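Putative RnfG subunit of electron transport complex (Thermotoga maritima, PDB 3DCZ) probably serves as the FMN-carrying subunit of a membrane complex that couples electron transfer to the translocation of ions across the membrane. Local coordinates at residues D20-L32 and E44-T58. Sequence-based numbering, arbitrary orientation. Where two conformers were deposited one is given.
Sequences DNAAKLSAIKFVL and EKEIEEIVKKTGIET
Lys-29 NZ sits between two carboxylates one helical turn apart, 2.8 Å from Glu-44 OE2 and 2.8 Å from Glu-48 OE2. Both bonds are salt bridges, each made to the anti lone pair of OE2. With CG anti to its carbonyl carbon (chi1 -72°) and the chain extended beyond, Lys-29 reaches across to helix 44-54, its CE lying against the CG of both glutamates.

The other lysine, Lys-24, closes the opposite end of the contact. Extended throughout, it runs past Ile-56, CD 3.8 Å from Ile-56 CD1. Its NZ donates to Ile-56 O at 2.8 Å, from above the carbonyl plane. A second bond goes to Thr-58 OG1, 2.9 Å from Lys-24 NZ. Were Lys-24 replaced by alanine, Ile-56 O and Thr-58 OG1 would probably lose the donor they share, and the turn after helix 44-54 would be freer to shift. Tyr-74 OH from strand 67-77 bonds the same ammonium. A water also donates to Ile-56 O, while Ile-56 CG1 lies over the face of the Asn-21 amide.

Between the two lysines the packing is aliphatic. Ile-28 meets Val-51 tip to tip, CG2 to CG2 at 3.9 Å, and slides past Ile-47; Leu-32 CD1 closes on Ile-47 CD1 at 3.7 Å. Leu-25 spans Val-51 and the Glu-48 stem. The helices cross at 126°, their axes 10.2 Å apart, and both segments pack against the antiparallel sheet, Leu-32 and Ile-50 both touching Phe-76. The chemistry is thus divided: one lysine pairs with charge, the other is held by neutral oxygens, and a hydrocarbon seam joins them.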
ATOM      1  N   ASP A  20      16.844 -11.424 -10.132  1.00 48.33           N
ATOM      2  CA  ASP A  20      16.693 -10.246 -11.031  1.00 47.34           C
ATOM      3  C   ASP A  20      15.716  -9.258 -10.417  1.00 46.45           C
ATOM      4  O   ASP A  20      16.039  -8.070 -10.245  1.00 47.52           O
ATOM      5  CB  ASP A  20      16.201 -10.682 -12.418  1.00 47.73           C
ATOM      6  N   ASN A  21      14.535  -9.761 -10.059  1.00 43.15           N
ATOM      7  CA  ASN A  21      13.464  -8.927  -9.495  1.00 39.38           C
ATOM      8  C   ASN A  21      13.415  -9.014  -8.004  1.00 35.14           C
ATOM      9  O   ASN A  21      12.299  -9.056  -7.418  1.00 30.22           O
ATOM     10  CB  ASN A  21      12.091  -9.369  -9.998  1.00 41.92           C
ATOM     11  CG  ASN A  21      11.983  -9.310 -11.476  1.00 41.19           C
ATOM     12  OD1 ASN A  21      11.399  -8.381 -12.039  1.00 47.67           O
ATOM     13  ND2 ASN A  21      12.554 -10.288 -12.120  1.00 33.48           N
ATOM     14  N   ALA A  22      14.598  -9.039  -7.386  1.00 29.90           N
ATOM     15  CA  ALA A  22      14.656  -9.215  -5.959  1.00 25.82           C
ATOM     16  C   ALA A  22      13.871  -8.124  -5.266  1.00 21.24           C
ATOM     17  O   ALA A  22      13.075  -8.448  -4.405  1.00 21.34           O
ATOM     18  CB  ALA A  22      16.093  -9.272  -5.452  1.00 24.75           C
ATOM     19  N   ALA A  23      14.037  -6.858  -5.667  1.00 18.12           N
ATOM     20  CA  ALA A  23      13.381  -5.721  -4.981  1.00 18.60           C
ATOM     21  C   ALA A  23      11.856  -5.845  -4.982  1.00 18.51           C
ATOM     22  O   ALA A  23      11.184  -5.656  -3.962  1.00 18.04           O
ATOM     23  CB  ALA A  23      13.774  -4.398  -5.614  1.00 20.78           C
ATOM     24  N   LYS A  24      11.290  -6.146  -6.140  1.00 17.41           N
ATOM     25  CA  LYS A  24       9.829  -6.253  -6.238  1.00 17.02           C
ATOM     26  C   LYS A  24       9.291  -7.389  -5.357  1.00 15.25           C
ATOM     27  O   LYS A  24       8.354  -7.205  -4.567  1.00 15.87           O
ATOM     28  CB  LYS A  24       9.398  -6.458  -7.692  1.00 16.84           C
ATOM     29  CG  LYS A  24       7.903  -6.495  -7.859  1.00 18.91           C
ATOM     30  CD  LYS A  24       7.473  -6.575  -9.313  1.00 18.87           C
ATOM     31  CE  LYS A  24       5.972  -6.763  -9.407  1.00 23.32           C
ATOM     32  NZ  LYS A  24       5.530  -6.785 -10.851  1.00 18.41           N
ATOM     33  N   LEU A  25       9.881  -8.577  -5.506  1.00 16.35           N
ATOM     34  CA  LEU A  25       9.462  -9.724  -4.720  1.00 17.11           C
ATOM     35  C   LEU A  25       9.644  -9.462  -3.226  1.00 18.78           C
ATOM     36  O   LEU A  25       8.782  -9.807  -2.410  1.00 16.23           O
ATOM     37  CB  LEU A  25      10.203 -10.997  -5.169  1.00 19.15           C
ATOM     38  CG  LEU A  25       9.764 -12.281  -4.495  1.00 25.16           C
ATOM     39  CD1 LEU A  25       8.279 -12.557  -4.728  1.00 21.70           C
ATOM     40  CD2 LEU A  25      10.619 -13.457  -5.048  1.00 23.10           C
ATOM     41  N   SER A  26      10.744  -8.824  -2.862  1.00 17.38           N
ATOM     42  CA  SER A  26      10.999  -8.470  -1.466  0.50 16.08           C
ATOM     43  C   SER A  26       9.895  -7.542  -0.929  1.00 16.68           C
ATOM     44  O   SER A  26       9.390  -7.714   0.189  1.00 16.08           O
ATOM     45  CB  SER A  26      12.362  -7.789  -1.352  0.50 17.70           C
ATOM     46  OG  SER A  26      12.554  -7.243  -0.063  0.50 18.46           O
ATOM     47  N   ALA A  27       9.516  -6.546  -1.731  1.00 15.51           N
ATOM     48  CA  ALA A  27       8.443  -5.614  -1.369  1.00 14.67           C
ATOM     49  C   ALA A  27       7.104  -6.300  -1.195  1.00 14.18           C
ATOM     50  O   ALA A  27       6.347  -5.983  -0.268  1.00 14.04           O
ATOM     51  CB  ALA A  27       8.325  -4.446  -2.390  1.00 14.90           C
ATOM     52  N   ILE A  28       6.772  -7.215  -2.112  1.00 14.18           N
ATOM     53  CA  ILE A  28       5.493  -7.900  -2.027  1.00 15.17           C
ATOM     54  C   ILE A  28       5.466  -8.765  -0.764  1.00 13.65           C
ATOM     55  O   ILE A  28       4.463  -8.799  -0.045  1.00 13.47           O
ATOM     56  CB  ILE A  28       5.263  -8.737  -3.279  1.00 15.58           C
ATOM     57  CG1 ILE A  28       5.113  -7.796  -4.464  1.00 12.53           C
ATOM     58  CG2 ILE A  28       4.015  -9.679  -3.117  1.00 14.68           C
ATOM     59  CD1 ILE A  28       5.046  -8.522  -5.855  1.00 15.03           C
ATOM     60  N   LYS A  29       6.563  -9.443  -0.482  1.00 13.08           N
ATOM     61  CA  LYS A  29       6.677 -10.234   0.758  1.00 14.93           C
ATOM     62  C   LYS A  29       6.509  -9.327   1.979  1.00 15.03           C
ATOM     63  O   LYS A  29       5.749  -9.652   2.911  1.00 15.09           O
ATOM     64  CB  LYS A  29       8.040 -10.941   0.831  1.00 15.30           C
ATOM     65  CG  LYS A  29       8.196 -12.100  -0.118  1.00 14.94           C
ATOM     66  CD  LYS A  29       9.616 -12.666  -0.092  1.00 17.24           C
ATOM     67  CE  LYS A  29       9.739 -13.881  -0.948  1.00 20.09           C
ATOM     68  NZ  LYS A  29      11.087 -14.457  -0.745  1.00 22.30           N
ATOM     69  N   PHE A  30       7.175  -8.169   1.966  1.00 13.78           N
ATOM     70  CA  PHE A  30       7.099  -7.269   3.116  1.00 13.98           C
ATOM     71  C   PHE A  30       5.668  -6.825   3.413  1.00 12.80           C
ATOM     72  O   PHE A  30       5.215  -6.869   4.577  1.00 13.45           O
ATOM     73  CB  PHE A  30       7.952  -6.023   2.912  1.00 13.06           C
ATOM     74  CG  PHE A  30       7.829  -5.062   4.048  1.00 13.71           C
ATOM     75  CD1 PHE A  30       8.569  -5.236   5.199  1.00 12.96           C
ATOM     76  CD2 PHE A  30       6.947  -3.989   3.987  1.00 13.48           C
ATOM     77  CE1 PHE A  30       8.438  -4.388   6.237  1.00 16.71           C
ATOM     78  CE2 PHE A  30       6.763  -3.158   5.046  1.00 16.60           C
ATOM     79  CZ  PHE A  30       7.556  -3.331   6.184  1.00 15.61           C
ATOM     80  N   VAL A  31       4.925  -6.450   2.359  1.00 13.58           N
ATOM     81  CA  VAL A  31       3.582  -5.891   2.571  1.00 14.10           C
ATOM     82  C   VAL A  31       2.558  -6.954   2.959  1.00 14.88           C
ATOM     83  O   VAL A  31       1.418  -6.641   3.374  1.00 14.01           O
ATOM     84  CB  VAL A  31       3.100  -5.031   1.363  1.00 14.11           C
ATOM     85  CG1 VAL A  31       4.066  -3.796   1.177  1.00 15.05           C
ATOM     86  CG2 VAL A  31       2.990  -5.845   0.113  1.00 15.11           C
ATOM     87  N   LEU A  32       2.977  -8.214   2.829  1.00 14.49           N
ATOM     88  CA  LEU A  32       2.185  -9.365   3.267  1.00 12.48           C
ATOM     89  C   LEU A  32       2.573  -9.858   4.656  1.00 14.48           C
ATOM     90  O   LEU A  32       2.079 -10.888   5.097  1.00 14.29           O
ATOM     91  CB  LEU A  32       2.207 -10.471   2.224  1.00 14.65           C
ATOM     92  CG  LEU A  32       1.332 -10.234   0.978  1.00 14.07           C
ATOM     93  CD1 LEU A  32       1.753 -11.200  -0.140  1.00 15.86           C
ATOM     94  CD2 LEU A  32      -0.152 -10.395   1.297  1.00 15.40           C
ATOM     95  N   GLU A  44       5.828 -17.559   2.887  1.00 19.54           N
ATOM     96  CA  GLU A  44       6.760 -16.867   2.017  1.00 19.23           C
ATOM     97  C   GLU A  44       6.955 -17.563   0.672  1.00 20.94           C
ATOM     98  O   GLU A  44       7.021 -16.885  -0.357  1.00 20.62           O
ATOM     99  CB  GLU A  44       8.097 -16.666   2.713  1.00 18.88           C
ATOM    100  CG  GLU A  44       9.115 -15.962   1.863  1.00 24.72           C
ATOM    101  CD  GLU A  44      10.453 -15.761   2.550  1.00 24.55           C
ATOM    102  OE1 GLU A  44      10.594 -16.149   3.732  1.00 28.03           O
ATOM    103  OE2 GLU A  44      11.376 -15.233   1.887  1.00 26.17           O
ATOM    104  N   LYS A  45       7.073 -18.896   0.666  1.00 23.13           N
ATOM    105  CA  LYS A  45       7.193 -19.633  -0.595  1.00 24.09           C
ATOM    106  C   LYS A  45       5.904 -19.571  -1.432  1.00 23.88           C
ATOM    107  O   LYS A  45       5.978 -19.516  -2.662  1.00 23.60           O
ATOM    108  CB  LYS A  45       7.604 -21.090  -0.359  1.00 26.81           C
ATOM    109  CG  LYS A  45       8.973 -21.237   0.266  1.00 32.17           C
ATOM    110  N   GLU A  46       4.747 -19.591  -0.770  1.00 19.81           N
ATOM    111  CA  GLU A  46       3.471 -19.427  -1.442  1.00 20.91           C
ATOM    112  C   GLU A  46       3.421 -18.054  -2.111  1.00 18.73           C
ATOM    113  O   GLU A  46       2.949 -17.913  -3.224  1.00 16.06           O
ATOM    114  CB  GLU A  46       2.293 -19.611  -0.490  1.00 18.12           C
ATOM    115  CG  GLU A  46       0.904 -19.498  -1.156  1.00 23.42           C
ATOM    116  CD  GLU A  46      -0.279 -19.690  -0.190  1.00 30.71           C
ATOM    117  OE1 GLU A  46      -0.130 -20.429   0.807  1.00 38.29           O
ATOM    118  OE2 GLU A  46      -1.378 -19.112  -0.435  1.00 32.75           O
ATOM    119  N   ILE A  47       3.900 -17.027  -1.429  1.00 17.99           N
ATOM    120  CA  ILE A  47       3.922 -15.705  -2.052  1.00 16.58           C
ATOM    121  C   ILE A  47       4.737 -15.735  -3.355  1.00 17.69           C
ATOM    122  O   ILE A  47       4.269 -15.249  -4.384  1.00 18.47           O
ATOM    123  CB  ILE A  47       4.489 -14.618  -1.113  1.00 15.36           C
ATOM    124  CG1 ILE A  47       3.578 -14.419   0.122  1.00 18.30           C
ATOM    125  CG2 ILE A  47       4.710 -13.328  -1.884  1.00 17.26           C
ATOM    126  CD1 ILE A  47       4.210 -13.540   1.216  1.00 18.48           C
ATOM    127  N   GLU A  48       5.940 -16.314  -3.308  1.00 18.22           N
ATOM    128  CA  GLU A  48       6.802 -16.456  -4.484  1.00 21.78           C
ATOM    129  C   GLU A  48       6.073 -17.170  -5.621  1.00 20.52           C
ATOM    130  O   GLU A  48       6.105 -16.705  -6.768  1.00 22.30           O
ATOM    131  CB  GLU A  48       8.073 -17.250  -4.139  1.00 22.58           C
ATOM    132  CG  GLU A  48       9.055 -16.549  -3.227  1.00 27.50           C
ATOM    133  CD  GLU A  48       9.999 -17.518  -2.490  1.00 30.00           C
ATOM    134  OE1 GLU A  48      10.026 -18.737  -2.817  1.00 36.33           O
ATOM    135  OE2 GLU A  48      10.711 -17.062  -1.568  1.00 32.49           O
ATOM    136  N   GLU A  49       5.400 -18.270  -5.295  1.00 20.32           N
ATOM    137  CA  GLU A  49       4.714 -19.065  -6.307  0.50 20.21           C
ATOM    138  C   GLU A  49       3.580 -18.274  -6.957  1.00 18.48           C
ATOM    139  O   GLU A  49       3.426 -18.285  -8.189  1.00 17.85           O
ATOM    140  CB  GLU A  49       4.208 -20.373  -5.708  0.50 21.74           C
ATOM    141  CG  GLU A  49       5.355 -21.348  -5.407  0.50 26.45           C
ATOM    142  CD  GLU A  49       4.935 -22.554  -4.588  0.50 31.01           C
ATOM    143  OE1 GLU A  49       3.740 -22.668  -4.237  0.50 35.44           O
ATOM    144  OE2 GLU A  49       5.810 -23.394  -4.296  0.50 36.76           O
ATOM    145  N   ILE A  50       2.805 -17.571  -6.137  1.00 15.83           N
ATOM    146  CA  ILE A  50       1.690 -16.774  -6.645  1.00 16.90           C
ATOM    147  C   ILE A  50       2.192 -15.632  -7.529  1.00 16.45           C
ATOM    148  O   ILE A  50       1.654 -15.345  -8.602  1.00 15.35           O
ATOM    149  CB  ILE A  50       0.784 -16.273  -5.490  1.00 15.24           C
ATOM    150  CG1 ILE A  50      -0.020 -17.436  -4.884  1.00 13.75           C
ATOM    151  CG2 ILE A  50      -0.147 -15.142  -5.965  1.00 20.16           C
ATOM    152  CD1 ILE A  50      -0.688 -17.027  -3.583  1.00 18.38           C
ATOM    153  N   VAL A  51       3.227 -14.944  -7.086  1.00 16.07           N
ATOM    154  CA  VAL A  51       3.773 -13.861  -7.884  1.00 16.22           C
ATOM    155  C   VAL A  51       4.297 -14.381  -9.232  1.00 16.15           C
ATOM    156  O   VAL A  51       4.010 -13.783 -10.292  1.00 17.78           O
ATOM    157  CB  VAL A  51       4.898 -13.131  -7.108  1.00 16.73           C
ATOM    158  CG1 VAL A  51       5.628 -12.199  -8.021  1.00 18.56           C
ATOM    159  CG2 VAL A  51       4.300 -12.379  -5.884  1.00 17.06           C
ATOM    160  N   LYS A  52       5.045 -15.484  -9.213  1.00 18.20           N
ATOM    161  CA  LYS A  52       5.578 -16.061 -10.457  0.50 20.05           C
ATOM    162  C   LYS A  52       4.459 -16.532 -11.395  1.00 20.72           C
ATOM    163  O   LYS A  52       4.487 -16.272 -12.594  1.00 20.52           O
ATOM    164  CB  LYS A  52       6.585 -17.169 -10.144  0.50 21.23           C
ATOM    165  CG  LYS A  52       7.988 -16.600  -9.808  0.50 22.81           C
ATOM    166  CD  LYS A  52       8.851 -17.565  -9.027  0.50 29.21           C
ATOM    167  CE  LYS A  52      10.278 -17.042  -8.839  0.50 31.32           C
ATOM    168  NZ  LYS A  52      11.172 -17.422  -9.967  0.50 37.04           N
ATOM    169  N   LYS A  53       3.463 -17.208 -10.848  1.00 18.89           N
ATOM    170  CA  LYS A  53       2.317 -17.686 -11.637  1.00 21.37           C
ATOM    171  C   LYS A  53       1.467 -16.536 -12.210  1.00 18.90           C
ATOM    172  O   LYS A  53       0.964 -16.607 -13.319  1.00 19.98           O
ATOM    173  CB  LYS A  53       1.445 -18.601 -10.772  1.00 21.70           C
ATOM    174  CG  LYS A  53       0.216 -19.177 -11.464  1.00 29.05           C
ATOM    175  CD  LYS A  53      -0.608 -20.028 -10.479  1.00 31.67           C
ATOM    176  CE  LYS A  53      -1.816 -20.681 -11.152  1.00 40.48           C
ATOM    177  NZ  LYS A  53      -2.619 -21.513 -10.192  1.00 48.04           N
ATOM    178  N   THR A  54       1.281 -15.478 -11.435  1.00 14.20           N
ATOM    179  CA  THR A  54       0.492 -14.332 -11.880  1.00 15.60           C
ATOM    180  C   THR A  54       1.277 -13.529 -12.918  1.00 14.95           C
ATOM    181  O   THR A  54       0.705 -13.017 -13.876  1.00 19.29           O
ATOM    182  CB  THR A  54       0.129 -13.425 -10.694  1.00 15.86           C
ATOM    183  OG1 THR A  54      -0.535 -14.178  -9.670  1.00 15.52           O
ATOM    184  CG2 THR A  54      -0.780 -12.289 -11.121  1.00 16.60           C
ATOM    185  N   GLY A  55       2.580 -13.407 -12.684  1.00 16.39           N
ATOM    186  CA  GLY A  55       3.490 -12.730 -13.576  1.00 19.12           C
ATOM    187  C   GLY A  55       4.259 -11.680 -12.805  1.00 18.28           C
ATOM    188  O   GLY A  55       3.665 -10.875 -12.091  1.00 18.09           O
ATOM    189  N   ILE A  56       5.588 -11.694 -12.931  1.00 18.27           N
ATOM    190  CA  ILE A  56       6.444 -10.779 -12.185  1.00 18.15           C
ATOM    191  C   ILE A  56       6.629  -9.445 -12.911  1.00 16.19           C
ATOM    192  O   ILE A  56       7.158  -8.496 -12.340  1.00 16.80           O
ATOM    193  CB  ILE A  56       7.842 -11.431 -11.906  1.00 22.20           C
ATOM    194  CG1 ILE A  56       8.640 -10.686 -10.822  1.00 22.06           C
ATOM    195  CG2 ILE A  56       8.659 -11.463 -13.196  1.00 24.34           C
ATOM    196  CD1 ILE A  56       8.003 -10.337  -9.511  1.00 28.86           C
ATOM    197  N   GLU A  57       6.180  -9.362 -14.162  1.00 16.04           N
ATOM    198  CA  GLU A  57       6.230  -8.107 -14.885  1.00 16.80           C
ATOM    199  C   GLU A  57       5.445  -7.022 -14.161  1.00 16.99           C
ATOM    200  O   GLU A  57       4.614  -7.316 -13.309  1.00 17.26           O
ATOM    201  CB  GLU A  57       5.644  -8.274 -16.285  1.00 17.05           C
ATOM    202  CG  GLU A  57       4.120  -8.243 -16.378  1.00 16.13           C
ATOM    203  CD  GLU A  57       3.399  -9.540 -16.094  1.00 18.80           C
ATOM    204  OE1 GLU A  57       4.038 -10.565 -15.835  1.00 20.51           O
ATOM    205  OE2 GLU A  57       2.153  -9.508 -16.181  1.00 24.00           O
ATOM    206  N   THR A  58       5.764  -5.781 -14.488  1.00 13.22           N
ATOM    207  CA  THR A  58       4.950  -4.633 -14.054  1.00 13.36           C
ATOM    208  C   THR A  58       4.340  -4.010 -15.293  1.00 14.70           C
ATOM    209  O   THR A  58       5.058  -3.661 -16.219  1.00 14.48           O
ATOM    210  CB  THR A  58       5.759  -3.615 -13.229  1.00 13.92           C
ATOM    211  OG1 THR A  58       6.196  -4.254 -12.013  1.00 16.96           O
ATOM    212  CG2 THR A  58       4.941  -2.385 -12.872  1.00 17.32           C
TER
HETATM  213  O   HOH W   1       9.409  -6.986 -12.625  1.00 25.31           O